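Local coordinates for putative uncharacterized protein (Campylobacter jejuni, PDB 5TPU), which is of unknown function but belongs to the WxcM-like family of the cupin clan and binds thymidine-5'-diphosphate, at residues A16-N20 with R21-I25; R127-D130 with E131-N135. The protein carries 3 engineered substitutions. One frame throughout, in Å; residues are numbered along the deposited sequence.

Contact 1: residues A16-N20 with R21-I25. With TYD (thymidine-5'-diphosphate), chain F.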
# COMPACT_ATOMS: atom_id res chain seq x y z
N ALA A 16 -11.21 2.65 -9.59
CA ALA A 16 -10.18 3.55 -9.93
C ALA A 16 -10.85 4.79 -10.50
O ALA A 16 -11.87 4.71 -11.17
CB ALA A 16 -9.27 2.96 -10.97
N ILE A 17 -10.25 5.94 -10.19
CA ILE A 17 -10.48 7.17 -10.88
C ILE A 17 -9.41 7.28 -11.95
O ILE A 17 -8.22 7.32 -11.62
CB ILE A 17 -10.29 8.34 -9.90
CG1 ILE A 17 -11.17 8.12 -8.66
CG2 ILE A 17 -10.49 9.69 -10.60
CD1 ILE A 17 -12.64 8.07 -8.96
N ARG A 18 -9.81 7.37 -13.21
CA ARG A 18 -8.86 7.45 -14.30
C ARG A 18 -8.98 8.78 -15.01
O ARG A 18 -10.10 9.24 -15.20
CB ARG A 18 -9.15 6.36 -15.32
CG ARG A 18 -9.15 4.98 -14.71
CD ARG A 18 -9.02 3.91 -15.79
NE ARG A 18 -10.34 3.52 -16.28
CZ ARG A 18 -11.25 2.84 -15.57
NH1 ARG A 18 -12.43 2.54 -16.12
NH2 ARG A 18 -10.99 2.47 -14.32
N ASP A 19 -7.85 9.35 -15.42
CA ASP A 19 -7.81 10.56 -16.27
C ASP A 19 -6.54 10.38 -17.05
O ASP A 19 -5.96 9.31 -17.01
CB ASP A 19 -7.78 11.84 -15.43
CG ASP A 19 -6.72 11.83 -14.38
OD1 ASP A 19 -5.66 11.22 -14.59
OD2 ASP A 19 -6.92 12.43 -13.31
N ASN A 20 -6.07 11.38 -17.75
CA ASN A 20 -4.90 11.18 -18.60
C ASN A 20 -3.61 11.13 -17.77
O ASN A 20 -2.57 10.77 -18.30
CB ASN A 20 -4.86 12.22 -19.74
CG ASN A 20 -5.37 13.59 -19.30
OD1 ASN A 20 -6.48 13.72 -18.76
ND2 ASN A 20 -4.55 14.61 -19.52
N ARG A 21 -3.67 11.46 -16.48
CA ARG A 21 -2.48 11.42 -15.64
C ARG A 21 -2.19 10.02 -15.11
O ARG A 21 -1.08 9.76 -14.62
CB ARG A 21 -2.59 12.41 -14.47
CG ARG A 21 -2.49 13.89 -14.90
CD ARG A 21 -2.96 14.88 -13.84
NE ARG A 21 -4.25 14.50 -13.26
CZ ARG A 21 -4.67 14.84 -12.05
NH1 ARG A 21 -3.92 15.59 -11.24
NH2 ARG A 21 -5.84 14.36 -11.64
N GLY A 22 -3.19 9.14 -15.20
CA GLY A 22 -3.10 7.80 -14.63
C GLY A 22 -4.40 7.39 -13.96
O GLY A 22 -5.47 7.91 -14.27
N SER A 23 -4.28 6.41 -13.08
CA SER A 23 -5.38 5.86 -12.36
C SER A 23 -5.03 5.97 -10.91
O SER A 23 -3.89 5.77 -10.53
CB SER A 23 -5.61 4.38 -12.64
OG SER A 23 -5.84 4.08 -14.00
N LEU A 24 -6.04 6.24 -10.11
CA LEU A 24 -5.86 6.39 -8.70
C LEU A 24 -6.89 5.47 -8.02
O LEU A 24 -8.08 5.46 -8.38
CB LEU A 24 -6.00 7.84 -8.31
CG LEU A 24 -5.67 8.14 -6.84
CD1 LEU A 24 -5.23 9.58 -6.77
CD2 LEU A 24 -6.83 7.92 -5.89
N ILE A 25 -6.41 4.67 -7.07
CA ILE A 25 -7.31 3.90 -6.21
C ILE A 25 -7.05 4.27 -4.76
O ILE A 25 -5.88 4.34 -4.32
CB ILE A 25 -7.13 2.39 -6.39
CG1 ILE A 25 -7.65 1.97 -7.75
CG2 ILE A 25 -7.89 1.61 -5.30
CD1 ILE A 25 -7.58 0.48 -8.01
PA TYD F . -5.65 14.16 -6.86
O1A TYD F . -5.15 14.20 -5.42
O2A TYD F . -4.72 14.19 -8.02
O3A TYD F . -6.55 15.50 -6.99
PB TYD F . -6.75 16.34 -8.35
O1B TYD F . -5.37 16.91 -8.61
O2B TYD F . -7.17 15.38 -9.44
O3B TYD F . -7.88 17.24 -7.90
O5' TYD F . -6.88 13.14 -7.07
C5' TYD F . -7.11 12.53 -8.34
C4' TYD F . -8.53 12.00 -8.39
O4' TYD F . -8.67 10.91 -7.47
C3' TYD F . -9.50 13.10 -7.97
O3' TYD F . -10.57 13.10 -8.92
C2' TYD F . -9.96 12.71 -6.57
C1' TYD F . -9.61 11.23 -6.44
N1 TYD F . -9.04 10.86 -5.12
C2 TYD F . -9.81 10.05 -4.26
O2 TYD F . -10.93 9.65 -4.61
N3 TYD F . -9.39 9.65 -3.07
C4 TYD F . -8.19 10.00 -2.66
O4 TYD F . -7.83 9.63 -1.55
C5 TYD F . -7.35 10.86 -3.49
C5M TYD F . -5.98 11.27 -3.08
C6 TYD F . -7.84 11.26 -4.73
O HOH W 1 -5.56 14.35 -15.86

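Contact 2: residues R127-D130 with E131-N135. With TYD (thymidine-5'-diphosphate), chain E.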
# COMPACT_ATOMS: atom_id res chain seq x y z
N ARG A 127 1.39 -22.23 11.94
CA ARG A 127 2.04 -23.02 10.93
C ARG A 127 1.65 -24.47 10.93
O ARG A 127 1.80 -25.11 9.92
CB ARG A 127 3.53 -22.88 11.14
CG ARG A 127 3.85 -21.40 11.16
CD ARG A 127 5.24 -21.15 10.67
NE ARG A 127 5.60 -19.77 10.96
CZ ARG A 127 5.73 -18.78 10.08
NH1 ARG A 127 5.49 -18.96 8.76
NH2 ARG A 127 6.07 -17.57 10.55
N ASN A 128 1.13 -25.02 12.02
CA ASN A 128 0.59 -26.39 11.94
C ASN A 128 -0.90 -26.39 11.55
O ASN A 128 -1.75 -25.79 12.20
CB ASN A 128 0.84 -27.21 13.22
CG ASN A 128 0.32 -28.66 13.10
OD1 ASN A 128 0.44 -29.30 12.05
ND2 ASN A 128 -0.27 -29.16 14.18
N TYR A 129 -1.18 -27.06 10.45
CA TYR A 129 -2.52 -27.15 9.91
C TYR A 129 -3.49 -27.75 10.92
O TYR A 129 -4.61 -27.27 11.06
CB TYR A 129 -2.53 -27.93 8.59
CG TYR A 129 -3.86 -27.88 7.91
CD1 TYR A 129 -4.45 -26.65 7.64
CD2 TYR A 129 -4.55 -29.04 7.58
CE1 TYR A 129 -5.69 -26.57 7.05
CE2 TYR A 129 -5.80 -28.97 6.99
CZ TYR A 129 -6.37 -27.73 6.73
OH TYR A 129 -7.60 -27.62 6.14
N ASP A 130 -3.05 -28.76 11.66
CA ASP A 130 -3.95 -29.42 12.61
C ASP A 130 -4.25 -28.49 13.76
O ASP A 130 -5.37 -28.50 14.28
CB ASP A 130 -3.41 -30.78 13.08
CG ASP A 130 -2.81 -31.57 11.95
OD1 ASP A 130 -3.56 -32.33 11.31
OD2 ASP A 130 -1.61 -31.37 11.64
N GLU A 131 -3.30 -27.65 14.14
CA GLU A 131 -3.57 -26.66 15.15
C GLU A 131 -4.63 -25.67 14.67
O GLU A 131 -5.48 -25.21 15.46
CB GLU A 131 -2.30 -25.92 15.56
CG GLU A 131 -2.53 -25.02 16.74
CD GLU A 131 -1.34 -24.14 17.07
OE1 GLU A 131 -1.59 -23.00 17.49
OE2 GLU A 131 -0.16 -24.54 16.94
N PHE A 132 -4.55 -25.33 13.39
CA PHE A 132 -5.55 -24.45 12.76
C PHE A 132 -6.94 -25.08 12.87
O PHE A 132 -7.89 -24.43 13.31
CB PHE A 132 -5.21 -24.22 11.28
CG PHE A 132 -6.25 -23.48 10.52
CD1 PHE A 132 -6.64 -22.21 10.91
CD2 PHE A 132 -6.82 -24.04 9.39
CE1 PHE A 132 -7.58 -21.51 10.19
CE2 PHE A 132 -7.78 -23.34 8.67
CZ PHE A 132 -8.14 -22.07 9.06
N LEU A 133 -7.06 -26.33 12.43
CA LEU A 133 -8.34 -27.06 12.56
C LEU A 133 -8.83 -27.04 14.01
O LEU A 133 -9.94 -26.58 14.28
CB LEU A 133 -8.20 -28.50 12.09
CG LEU A 133 -7.85 -28.65 10.62
CD1 LEU A 133 -7.86 -30.13 10.27
CD2 LEU A 133 -8.86 -27.87 9.79
N ARG A 134 -7.99 -27.47 14.95
CA ARG A 134 -8.43 -27.50 16.34
C ARG A 134 -9.08 -26.19 16.74
O ARG A 134 -10.21 -26.21 17.23
CB ARG A 134 -7.32 -27.90 17.32
CG ARG A 134 -7.14 -29.39 17.42
CD ARG A 134 -5.95 -29.76 18.29
NE ARG A 134 -4.75 -30.07 17.49
CZ ARG A 134 -3.56 -29.45 17.57
NH1 ARG A 134 -2.56 -29.86 16.78
NH2 ARG A 134 -3.34 -28.44 18.41
N ASN A 135 -8.44 -25.06 16.47
CA ASN A 135 -9.03 -23.81 16.91
C ASN A 135 -10.22 -23.31 16.08
O ASN A 135 -10.91 -22.39 16.50
CB ASN A 135 -7.96 -22.75 17.17
CG ASN A 135 -7.80 -21.78 16.03
OD1 ASN A 135 -6.77 -21.76 15.37
ND2 ASN A 135 -8.82 -20.95 15.81
PA TYD E . 6.28 -13.84 6.17
O1A TYD E . 6.59 -14.44 4.83
O2A TYD E . 4.97 -13.23 6.52
O3A TYD E . 6.59 -14.81 7.40
PB TYD E . 7.53 -16.13 7.39
O1B TYD E . 7.89 -16.20 8.88
O2B TYD E . 8.72 -15.75 6.55
O3B TYD E . 6.66 -17.19 6.80
O5' TYD E . 7.16 -12.54 6.28
C5' TYD E . 8.44 -12.47 5.66
C4' TYD E . 9.41 -11.82 6.61
O4' TYD E . 8.99 -10.52 7.03
C3' TYD E . 9.53 -12.63 7.87
O3' TYD E . 10.96 -12.73 8.08
C2' TYD E . 8.69 -11.88 8.91
C1' TYD E . 8.79 -10.46 8.41
N1 TYD E . 7.63 -9.62 8.52
C2 TYD E . 7.76 -8.37 9.16
O2 TYD E . 8.88 -8.01 9.63
N3 TYD E . 6.70 -7.56 9.27
C4 TYD E . 5.49 -7.88 8.76
O4 TYD E . 4.54 -7.08 8.88
C5 TYD E . 5.35 -9.17 8.06
C5M TYD E . 4.07 -9.62 7.46
C6 TYD E . 6.46 -9.99 7.95
O HOH W 2 0.97 -23.83 14.59

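Contact 1: residues A16-N20 with R21-I25
D19 and R21 meet across the tip of a tight hairpin. The carboxylate and the guanidinium are turned 50° against each other, and a single oxygen does most of the work: D19 OD2 receives R21 NH2 at 2.8 Å, a salt bridge on the syn side but about 30° out of the carboxylate plane, and close to the guanidinium plane. NE adds a weak second bond to the same oxygen. The other oxygen, D19 OD1, faces back to the main chain and accepts R21 N at 2.8 Å, from above the carboxylate plane. With chi1 at 51°, CG of D19 sits between its own backbone N and carbonyl carbon, which folds the acid over the turn. R21 bends at chi3, and its far edge is thereby presented to thymidine-5'-diphosphate: NH2 also donates to O2B at 2.8 Å and NH1 to O1B at 3.3 Å. NH2 is thus shared between acid and phosphate, so D19 probably acts as a second-shell residue that helps set the rotation of the guanidinium and balances its charge.

On the same face, I17 and L24 form an antiparallel hydrogen-bonded pair, with I17 N to L24 O and L24 N to I17 O both 2.9 Å. L24 CD2 touches C6 of the base at 3.7 Å, while I17 CG2 lies against the sugar at C4'. The other face carries R18 and S23, where R18 CG rests on S23 OG at 3.5 Å; S23 OG also makes a weak hydrogen bond to D45 of the second subunit. R39, R52 and Y125 of that subunit also hydrogen-bond the ligand. The arrangement is a beta hairpin closed by a type I turn from D19 to G22, forming one wall of a nucleotide pocket at a subunit interface.

Contact 2: residues R127-D130 with E131-N135
The first turn of the C-terminal helix 129-135, with N128 at its N-cap position, joins Y129 to F132 and L133. F132 CD2 approaches Y129 CE1 at 3.6 Å; the ring centroids are 6.0 Å apart and the planes inclined by 35°, an oblique pair in which Y129 CE1 lies near the plane of the F132 ring, at its edge. L133 takes a face of the tyrosine instead: its CG stands 4.2 Å above the ring plane, offset toward the rim, and CD2 reaches CZ at 3.9 Å. Y129 has CG anti to the backbone N (chi1 -172°), which lays the ring where both later side chains can reach it. Its hydroxyl is hydrogen-bonded to N76, and W100 meets the ring edge-to-face, so this tyrosine ties the helix to the rest of the chain at one point; N135 adds packing on K58, N98 and I126.

The backbone follows the i to i+4 pattern, with F132 N to N128 O at 3.1 Å and R134 N to D130 O at 2.9 Å. R134 bends at chi3 and lays one guanidinium face over D130 O, which is 3.5 Å above that plane, displaced toward the rim of the group. At the helix start, a water accepts from N128 N and donates to E131 OE2, spanning the first turn. R127 extends away from the helix toward thymidine-5'-diphosphate, giving NH1 to O3B at 2.9 Å and a weak, bent bond from NH2 to O1B.

Chemically, the stretch divides its tasks: apolar and aromatic packing lines one side of the helix start, while R127 meets diphosphate oxygens with two donors, one weakly, probably offsetting some negative charge.

Overall arrangement
From the N terminus, the chain runs through strand 9-13, already at the edge of the five-stranded sheet, to contact 1, where strands 17-19 and 22-28 fold back on each other in a hairpin. The remaining strands of both body sheets follow, and after strand 111-116 the chain reaches contact 2, at the entry to helix 129-135. Contact 1 closes the hairpin turn; contact 2 starts a helix and closes no loop. They lie in series, neither nested nor crossed, with centres about 43 Å apart on opposite sides of the chain's centre. They serve two separate thymidine-5'-diphosphate sites. At the ligand held by R127, R21 of the second subunit also donates a hydrogen bond, so one pocket draws on both chains.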